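Long-range contacts in kelch domain-containing protein (Colletotrichum graminicola M1.001, PDB 5C86), which oxidises alcohols, as a copper-binding fungal member of the AA5 family of galactose and glyoxal oxidases: residues A141-G146 against C162-L167; G4-M9 against T326-P331; A254-L259 against Q269-G274. All coordinates share one frame; numbering follows the deposited sequence. Where two conformers were deposited one is given.

How the contacts relate
Three contacts illustrate how a Kelch propeller is held together at different scales. From the N terminus, the chain first lays down 4-9, which waits more than 300 residues for its partner 326-331; contact 2 thus closes the longest loop and ties the outermost strand of the final blade to the connection entering that blade. Nested inside are contact 1, joining two loops of the blade built from strands 122-125 to 155-158, and then contact 3, pairing the third and fourth strands of the blade that runs from 225-230 to 267-270. Contacts 1 and 3 follow in series without crossing. Contacts 1 and 2 lie on opposite sides of the chain's centre, their own centres about 39 Å apart.

Contact 1 (A141-G146 against C162-L167); sequences AGTRNG and CPVKPL
Val164 turns its side chain toward the 141-146 loop and meets Asn145 there, joining two loops of one Kelch propeller blade: the link between strands 131-134 and 147-150, and the exit from outer strand 155-158. Val164 has the most surface buried here. Its CB lies 3.4 Å from the carbonyl O of Arg144, the central residue of an inverse gamma turn. With CG1 set between its backbone N and carbonyl carbon (chi1 74°), that methyl comes up to the oxygen end of the Asn145 amide, 3.5 Å from OD1, and also touches Thr143 CG2 at 4.0 Å. Asn145 supplies the side-chain acceptor. Its OD1 takes the backbone Val164 N-H at 2.9 Å through a nearly straight bond (171°) that arrives in the carbonyl plane, on a lone pair. A water donates to the same OD1 and accepts from Lys165 N, so one oxygen reaches two successive amides leading into the 3-10 segment 165-167. Arg118 hydrogen-bonds Asn145 O and Tyr201 hydrogen-bonds Pro163 O. The Arg144 side chain lies about 9 Å from that of Tyr120, a copper ligand in another structure of this protein; no copper is bound here. Cys162 contributes through its backbone: the second direct bond runs from Gly146 N to Cys162 O, 2.8 Å long, the donor almost in line with the carbonyl (C=O...N angle 169°).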
loop_
_atom_site.group_PDB
_atom_site.type_symbol
_atom_site.label_atom_id
_atom_site.label_comp_id
_atom_site.label_asym_id
_atom_site.label_seq_id
_atom_site.Cartn_x
_atom_site.Cartn_y
_atom_site.Cartn_z
ATOM N N ALA A 141 21.248 5.027 11.842
ATOM C CA ALA A 141 22.556 5.648 11.860
ATOM C C ALA A 141 23.230 5.473 10.524
ATOM O O ALA A 141 23.069 4.447 9.883
ATOM C CB ALA A 141 23.373 4.962 12.968
ATOM N N GLY A 142 23.977 6.461 10.087
ATOM C CA GLY A 142 24.695 6.457 8.834
ATOM C C GLY A 142 23.837 6.895 7.656
ATOM O O GLY A 142 22.595 6.929 7.780
ATOM N N THR A 143 24.463 7.275 6.561
ATOM C CA THR A 143 23.776 7.660 5.328
ATOM C C THR A 143 22.868 6.492 4.973
ATOM O O THR A 143 23.327 5.341 4.855
ATOM C CB THR A 143 24.749 7.887 4.172
ATOM O OG1 THR A 143 25.693 8.898 4.571
ATOM C CG2 THR A 143 24.103 8.429 2.911
ATOM N N ARG A 144 21.569 6.782 4.804
ATOM C CA ARG A 144 20.606 5.691 4.634
ATOM C C ARG A 144 20.486 5.206 3.180
ATOM O O ARG A 144 19.436 5.234 2.539
ATOM C CB ARG A 144 19.258 6.130 5.197
ATOM C CG ARG A 144 19.320 6.681 6.634
ATOM C CD ARG A 144 19.627 5.688 7.796
ATOM N NE ARG A 144 19.071 6.241 9.070
ATOM C CZ ARG A 144 19.562 7.281 9.719
ATOM N NH1 ARG A 144 20.731 7.781 9.342
ATOM N NH2 ARG A 144 18.934 7.776 10.779
ATOM N N ASN A 145 21.566 4.679 2.646
ATOM C CA ASN A 145 21.655 4.179 1.331
ATOM C C ASN A 145 20.896 2.867 1.097
ATOM O O ASN A 145 20.311 2.314 2.019
ATOM C CB ASN A 145 23.125 4.047 0.890
ATOM C CG ASN A 145 23.829 5.368 0.843
ATOM O OD1 ASN A 145 23.311 6.350 0.331
ATOM N ND2 ASN A 145 25.091 5.388 1.269
ATOM N N GLY A 146 20.842 2.495 -0.182
ATOM C CA GLY A 146 20.045 1.319 -0.582
ATOM C C GLY A 146 20.635 0.006 -0.221
ATOM O O GLY A 146 21.880 -0.155 -0.240
ATOM N N CYS A 162 23.306 2.235 -5.463
ATOM C CA CYS A 162 21.966 2.791 -5.026
ATOM C C CYS A 162 22.048 3.711 -3.814
ATOM O O CYS A 162 21.538 3.406 -2.757
ATOM C CB CYS A 162 21.009 1.646 -4.710
ATOM S SG CYS A 162 20.746 0.457 -6.037
ATOM N N PRO A 163 22.717 4.866 -3.978
ATOM C CA PRO A 163 22.817 5.863 -2.999
ATOM C C PRO A 163 21.488 6.551 -2.805
ATOM O O PRO A 163 20.712 6.707 -3.764
ATOM C CB PRO A 163 23.800 6.871 -3.656
ATOM C CG PRO A 163 23.588 6.745 -5.093
ATOM C CD PRO A 163 23.420 5.249 -5.224
ATOM N N VAL A 164 21.240 6.995 -1.590
ATOM C CA VAL A 164 20.048 7.753 -1.317
ATOM C C VAL A 164 20.095 9.186 -1.824
ATOM O O VAL A 164 19.045 9.816 -2.014
ATOM C CB VAL A 164 19.664 7.663 0.182
ATOM C CG1 VAL A 164 20.585 8.485 1.057
ATOM C CG2 VAL A 164 18.225 8.064 0.400
ATOM N N LYS A 165 21.294 9.797 -1.965
ATOM C CA LYS A 165 21.355 11.199 -2.311
ATOM C C LYS A 165 20.435 11.680 -3.397
ATOM O O LYS A 165 19.752 12.712 -3.184
ATOM C CB LYS A 165 22.805 11.643 -2.636
ATOM C CG LYS A 165 23.008 13.154 -2.782
ATOM C CD LYS A 165 24.545 13.401 -3.063
ATOM C CE LYS A 165 24.834 14.834 -3.429
ATOM N NZ LYS A 165 24.417 15.734 -2.323
ATOM N N PRO A 166 20.330 10.958 -4.573
ATOM C CA PRO A 166 19.518 11.463 -5.687
ATOM C C PRO A 166 18.035 11.720 -5.297
ATOM O O PRO A 166 17.410 12.534 -5.918
ATOM C CB PRO A 166 19.615 10.365 -6.778
ATOM C CG PRO A 166 20.841 9.634 -6.434
ATOM C CD PRO A 166 21.070 9.746 -4.968
ATOM N N LEU A 167 17.515 10.958 -4.338
ATOM C CA LEU A 167 16.041 11.124 -3.983
ATOM C C LEU A 167 15.823 12.066 -2.840
ATOM O O LEU A 167 14.671 12.414 -2.571
ATOM C CB LEU A 167 15.433 9.759 -3.680
ATOM C CG LEU A 167 15.873 8.983 -2.421
ATOM C CD1 LEU A 167 15.374 9.546 -1.111
ATOM C CD2 LEU A 167 15.418 7.533 -2.563
HETATM O O HOH W 1 23.863 8.857 -0.631
#

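Contact 2 (G4-M9 against T326-P331); sequences GKWGPM and TPHTVP
Trp6 points its indole at the backbone of 326-331 and offers that loop its pyrrole side. NE1 reaches two successive carbonyls: it lies 3.0 Å from Thr326 O, which sits at the ring edge near its plane, and a weak second bond of 3.2 Å links NE1 to Pro327 O. The first bond is bent, and its donor stands well above the Thr326 carbonyl plane, away from the lone-pair direction. Thr326 and Trp6 run past each other in opposite directions. With Thr326 OG1 beside the backbone N (chi1 -66°), CG2 is left anti to that N and faces the indole, 3.8 Å from Trp6 CD1. At the benzo side, Trp6 CZ2 approaches His328 CB at 3.8 Å; the planes of the six-membered indole ring and the imidazole stand at 82°, centroids 5.8 Å apart, an oblique pairing. Beside this, a water donates to Gly4 O and is hydrogen-bonded to Thr326 OG1, bridging two groups that do not bond directly. The setting is the closing blade of the Kelch propeller, where N-terminal strand 5-11 pairs with strand 364-369 as its outer edge; Trp368 of that strand also meets the Trp6 ring. One indole N-H is thus divided between a bent bond and a weak one, consistent with the ring being held in orientation by both together with its carbon contacts at CD1 and CZ2.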
loop_
_atom_site.group_PDB
_atom_site.type_symbol
_atom_site.label_atom_id
_atom_site.label_comp_id
_atom_site.label_asym_id
_atom_site.label_seq_id
_atom_site.Cartn_x
_atom_site.Cartn_y
_atom_site.Cartn_z
ATOM N N GLY A 4 -20.995 6.135 -1.955
ATOM C CA GLY A 4 -20.791 4.982 -1.165
ATOM C C GLY A 4 -21.409 5.084 0.184
ATOM O O GLY A 4 -22.353 5.885 0.390
ATOM N N LYS A 5 -20.919 4.323 1.090
ATOM C CA LYS A 5 -21.490 4.238 2.421
ATOM C C LYS A 5 -20.488 3.768 3.408
ATOM O O LYS A 5 -19.758 2.839 3.151
ATOM C CB LYS A 5 -22.650 3.243 2.382
ATOM C CG LYS A 5 -23.476 3.209 3.651
ATOM C CD LYS A 5 -24.774 2.420 3.443
ATOM C CE LYS A 5 -25.726 2.704 4.596
ATOM N NZ LYS A 5 -25.311 1.956 5.799
ATOM N N TRP A 6 -20.488 4.327 4.630
ATOM C CA TRP A 6 -19.690 3.860 5.706
ATOM C C TRP A 6 -20.374 2.774 6.511
ATOM O O TRP A 6 -21.562 2.920 6.768
ATOM C CB TRP A 6 -19.388 5.015 6.693
ATOM C CG TRP A 6 -18.538 6.058 6.126
ATOM C CD1 TRP A 6 -18.909 7.254 5.778
ATOM C CD2 TRP A 6 -17.117 6.000 5.975
ATOM N NE1 TRP A 6 -17.835 7.992 5.329
ATOM C CE2 TRP A 6 -16.709 7.239 5.438
ATOM C CE3 TRP A 6 -16.187 5.031 6.201
ATOM C CZ2 TRP A 6 -15.346 7.538 5.166
ATOM C CZ3 TRP A 6 -14.777 5.344 5.937
ATOM C CH2 TRP A 6 -14.419 6.583 5.424
ATOM N N GLY A 7 -19.652 1.784 6.952
ATOM C CA GLY A 7 -20.154 0.840 7.927
ATOM C C GLY A 7 -19.985 1.342 9.355
ATOM O O GLY A 7 -19.519 2.443 9.578
ATOM N N PRO A 8 -20.279 0.493 10.312
ATOM C CA PRO A 8 -20.160 0.962 11.688
ATOM C C PRO A 8 -18.726 1.150 12.135
ATOM O O PRO A 8 -17.772 0.544 11.569
ATOM C CB PRO A 8 -20.777 -0.209 12.485
ATOM C CG PRO A 8 -20.620 -1.401 11.585
ATOM C CD PRO A 8 -20.919 -0.821 10.227
ATOM N N MET A 9 -18.529 1.991 13.162
ATOM C CA MET A 9 -17.202 2.229 13.699
ATOM C C MET A 9 -16.699 0.950 14.356
ATOM O O MET A 9 -17.439 0.302 15.100
ATOM C CB MET A 9 -17.156 3.387 14.736
ATOM C CG MET A 9 -17.422 4.825 14.242
ATOM S SD MET A 9 -16.148 5.823 13.404
ATOM C CE MET A 9 -14.706 4.866 13.568
ATOM N N THR A 326 -18.679 10.113 0.775
ATOM C CA THR A 326 -19.325 10.538 2.028
ATOM C C THR A 326 -18.248 10.923 3.060
ATOM O O THR A 326 -17.338 10.156 3.359
ATOM C CB THR A 326 -20.265 9.451 2.538
ATOM O OG1 THR A 326 -21.353 9.308 1.607
ATOM C CG2 THR A 326 -20.877 9.824 3.848
ATOM N N PRO A 327 -18.413 12.120 3.649
ATOM C CA PRO A 327 -17.466 12.514 4.687
ATOM C C PRO A 327 -17.480 11.673 5.941
ATOM O O PRO A 327 -18.476 10.990 6.267
ATOM C CB PRO A 327 -17.849 13.969 5.045
ATOM C CG PRO A 327 -19.188 14.153 4.530
ATOM C CD PRO A 327 -19.395 13.179 3.381
ATOM N N HIS A 328 -16.318 11.666 6.587
ATOM C CA HIS A 328 -16.147 11.047 7.899
ATOM C C HIS A 328 -16.108 12.226 8.912
ATOM O O HIS A 328 -15.962 13.370 8.539
ATOM C CB HIS A 328 -14.968 10.077 7.940
ATOM C CG HIS A 328 -13.681 10.643 7.442
ATOM N ND1 HIS A 328 -13.309 10.687 6.114
ATOM C CD2 HIS A 328 -12.704 11.279 8.117
ATOM C CE1 HIS A 328 -12.111 11.267 6.018
ATOM N NE2 HIS A 328 -11.729 11.624 7.227
ATOM N N THR A 329 -16.241 11.850 10.171
ATOM C CA THR A 329 -16.244 12.841 11.271
ATOM C C THR A 329 -14.948 12.910 12.026
ATOM O O THR A 329 -14.555 13.998 12.483
ATOM C CB THR A 329 -17.403 12.580 12.258
ATOM O OG1 THR A 329 -17.330 11.263 12.798
ATOM C CG2 THR A 329 -18.716 12.873 11.595
ATOM N N VAL A 330 -14.196 11.832 12.037
ATOM C CA VAL A 330 -12.920 11.774 12.708
ATOM C C VAL A 330 -11.794 12.164 11.732
ATOM O O VAL A 330 -11.661 11.535 10.685
ATOM C CB VAL A 330 -12.627 10.391 13.303
ATOM C CG1 VAL A 330 -11.293 10.323 13.997
ATOM C CG2 VAL A 330 -13.746 9.999 14.323
ATOM N N PRO A 331 -10.906 13.077 12.123
ATOM C CA PRO A 331 -9.737 13.409 11.235
ATOM C C PRO A 331 -8.870 12.191 11.040
ATOM O O PRO A 331 -8.657 11.410 11.980
ATOM C CB PRO A 331 -8.965 14.484 12.010
ATOM C CG PRO A 331 -10.013 15.064 12.867
ATOM C CD PRO A 331 -10.893 13.947 13.320
HETATM O O HOH W 2 -23.225 7.520 2.528
#

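Contact 3 (A254-L259 against Q269-G274); sequences AHILTL and QKLANG
His255 holds CG anti to its carbonyl carbon (chi1 -64°), and a chi2 of 80° then turns the imidazole toward Lys270, so that CD2 comes 3.7 Å from Lys270 CA. In Leu271 a chi1 of -53° likewise sets CG anti to the carbonyl carbon, and with chi2 extended CD1 reaches Ala254 CB at 3.8 Å. The contact belongs to the antiparallel beta hairpin of strands 254-258 and 267-270, the third and fourth strands of a Kelch propeller blade, 267-270 being an edge strand; Leu271 follows directly on it. His255 and Lys270 form a non-hydrogen-bonded pair, whereas Ile256 and Gln269 form a hydrogen-bonded one, Ile256 N to Gln269 O and Gln269 N to Ile256 O, both 2.9 Å. Leu271 N continues the ladder to Ala254 O at 2.9 Å. Between these rungs, His255 CA makes a C-H...O contact with Gln269 O, 3.2 Å away. The Ile256 and Leu271 side chains meet at about a right angle, CG1 of Ile256 3.9 Å from CD1 of Leu271. Lys270 stays extended as it crosses the His255 ring, CB and CG near NE2, then bends at its last torsion. There NZ donates to a water at 2.8 Å, and the same water accepts the Ala254 N-H.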
loop_
_atom_site.group_PDB
_atom_site.type_symbol
_atom_site.label_atom_id
_atom_site.label_comp_id
_atom_site.label_asym_id
_atom_site.label_seq_id
_atom_site.Cartn_x
_atom_site.Cartn_y
_atom_site.Cartn_z
ATOM N N ALA A 254 -2.173 16.584 -8.888
ATOM C CA ALA A 254 -2.569 15.217 -9.332
ATOM C C ALA A 254 -1.799 14.966 -10.664
ATOM O O ALA A 254 -1.878 15.783 -11.587
ATOM C CB ALA A 254 -4.001 15.101 -9.485
ATOM N N HIS A 255 -1.139 13.835 -10.763
ATOM C CA HIS A 255 -0.349 13.452 -11.957
ATOM C C HIS A 255 -0.546 11.983 -12.255
ATOM O O HIS A 255 -0.846 11.168 -11.352
ATOM C CB HIS A 255 1.139 13.687 -11.830
ATOM C CG HIS A 255 1.506 15.111 -11.676
ATOM N ND1 HIS A 255 1.430 15.801 -10.471
ATOM C CD2 HIS A 255 1.903 16.022 -12.609
ATOM C CE1 HIS A 255 1.801 17.067 -10.673
ATOM N NE2 HIS A 255 2.092 17.224 -11.960
ATOM N N ILE A 256 -0.472 11.622 -13.544
ATOM C CA ILE A 256 -0.308 10.244 -13.961
ATOM C C ILE A 256 1.050 10.080 -14.606
ATOM O O ILE A 256 1.362 10.818 -15.536
ATOM C CB ILE A 256 -1.433 9.794 -14.937
ATOM C CG1 ILE A 256 -2.794 9.666 -14.255
ATOM C CG2 ILE A 256 -1.005 8.501 -15.676
ATOM C CD1 ILE A 256 -3.966 9.558 -15.237
ATOM N N LEU A 257 1.820 9.124 -14.121
ATOM C CA LEU A 257 3.142 8.744 -14.603
ATOM C C LEU A 257 2.986 7.533 -15.459
ATOM O O LEU A 257 2.175 6.599 -15.117
ATOM C CB LEU A 257 4.095 8.399 -13.458
ATOM C CG LEU A 257 4.152 9.305 -12.250
ATOM C CD1 LEU A 257 5.288 8.929 -11.318
ATOM C CD2 LEU A 257 4.057 10.754 -12.422
ATOM N N THR A 258 3.718 7.462 -16.616
ATOM C CA THR A 258 3.659 6.281 -17.453
ATOM C C THR A 258 5.065 5.785 -17.631
ATOM O O THR A 258 5.910 6.532 -18.118
ATOM C CB THR A 258 3.010 6.605 -18.844
ATOM O OG1 THR A 258 1.698 7.162 -18.701
ATOM C CG2 THR A 258 2.898 5.348 -19.675
ATOM N N LEU A 259 5.342 4.561 -17.222
ATOM C CA LEU A 259 6.642 3.945 -17.199
ATOM C C LEU A 259 6.815 3.261 -18.508
ATOM O O LEU A 259 5.917 2.560 -18.950
ATOM C CB LEU A 259 6.778 2.914 -16.058
ATOM C CG LEU A 259 7.097 3.547 -14.667
ATOM C CD1 LEU A 259 6.074 4.570 -14.243
ATOM C CD2 LEU A 259 7.156 2.444 -13.659
ATOM N N GLN A 269 1.873 13.313 -16.895
ATOM C CA GLN A 269 0.697 14.076 -17.273
ATOM C C GLN A 269 0.038 14.747 -16.063
ATOM O O GLN A 269 -0.344 14.094 -15.121
ATOM C CB GLN A 269 -0.362 13.131 -17.923
ATOM C CG GLN A 269 -1.598 13.847 -18.419
ATOM C CD GLN A 269 -1.187 14.846 -19.481
ATOM O OE1 GLN A 269 -0.535 14.456 -20.475
ATOM N NE2 GLN A 269 -1.463 16.136 -19.243
ATOM N N LYS A 270 -0.019 16.041 -16.066
ATOM C CA LYS A 270 -0.797 16.782 -15.070
ATOM C C LYS A 270 -2.255 16.727 -15.268
ATOM O O LYS A 270 -2.800 16.891 -16.378
ATOM C CB LYS A 270 -0.299 18.214 -15.035
ATOM C CG LYS A 270 -0.880 19.085 -13.917
ATOM C CD LYS A 270 -0.143 20.418 -13.841
ATOM C CE LYS A 270 -0.688 21.289 -12.704
ATOM N NZ LYS A 270 -0.640 20.844 -11.238
ATOM N N LEU A 271 -3.039 16.494 -14.202
ATOM C CA LEU A 271 -4.430 16.453 -14.241
ATOM C C LEU A 271 -4.945 17.740 -13.549
ATOM O O LEU A 271 -4.151 18.478 -12.909
ATOM C CB LEU A 271 -4.960 15.287 -13.395
ATOM C CG LEU A 271 -4.302 13.918 -13.769
ATOM C CD1 LEU A 271 -4.252 12.942 -12.620
ATOM C CD2 LEU A 271 -5.140 13.434 -14.931
ATOM N N ALA A 272 -6.235 17.986 -13.662
ATOM C CA ALA A 272 -6.889 19.018 -12.889
ATOM C C ALA A 272 -6.644 18.670 -11.413
ATOM O O ALA A 272 -6.657 17.475 -11.030
ATOM C CB ALA A 272 -8.358 19.108 -13.184
ATOM N N ASN A 273 -6.404 19.680 -10.599
ATOM C CA ASN A 273 -6.223 19.412 -9.181
ATOM C C ASN A 273 -7.443 18.814 -8.568
ATOM O O ASN A 273 -8.596 19.061 -8.974
ATOM C CB ASN A 273 -5.914 20.709 -8.449
ATOM C CG ASN A 273 -4.475 21.127 -8.600
ATOM O OD1 ASN A 273 -3.867 21.043 -9.666
ATOM N ND2 ASN A 273 -3.857 21.505 -7.462
ATOM N N GLY A 274 -7.277 18.050 -7.484
ATOM C CA GLY A 274 -8.384 17.578 -6.735
ATOM C C GLY A 274 -8.989 18.773 -5.918
ATOM O O GLY A 274 -8.435 19.860 -5.894
HETATM O O HOH W 3 -2.600 18.850 -10.737
#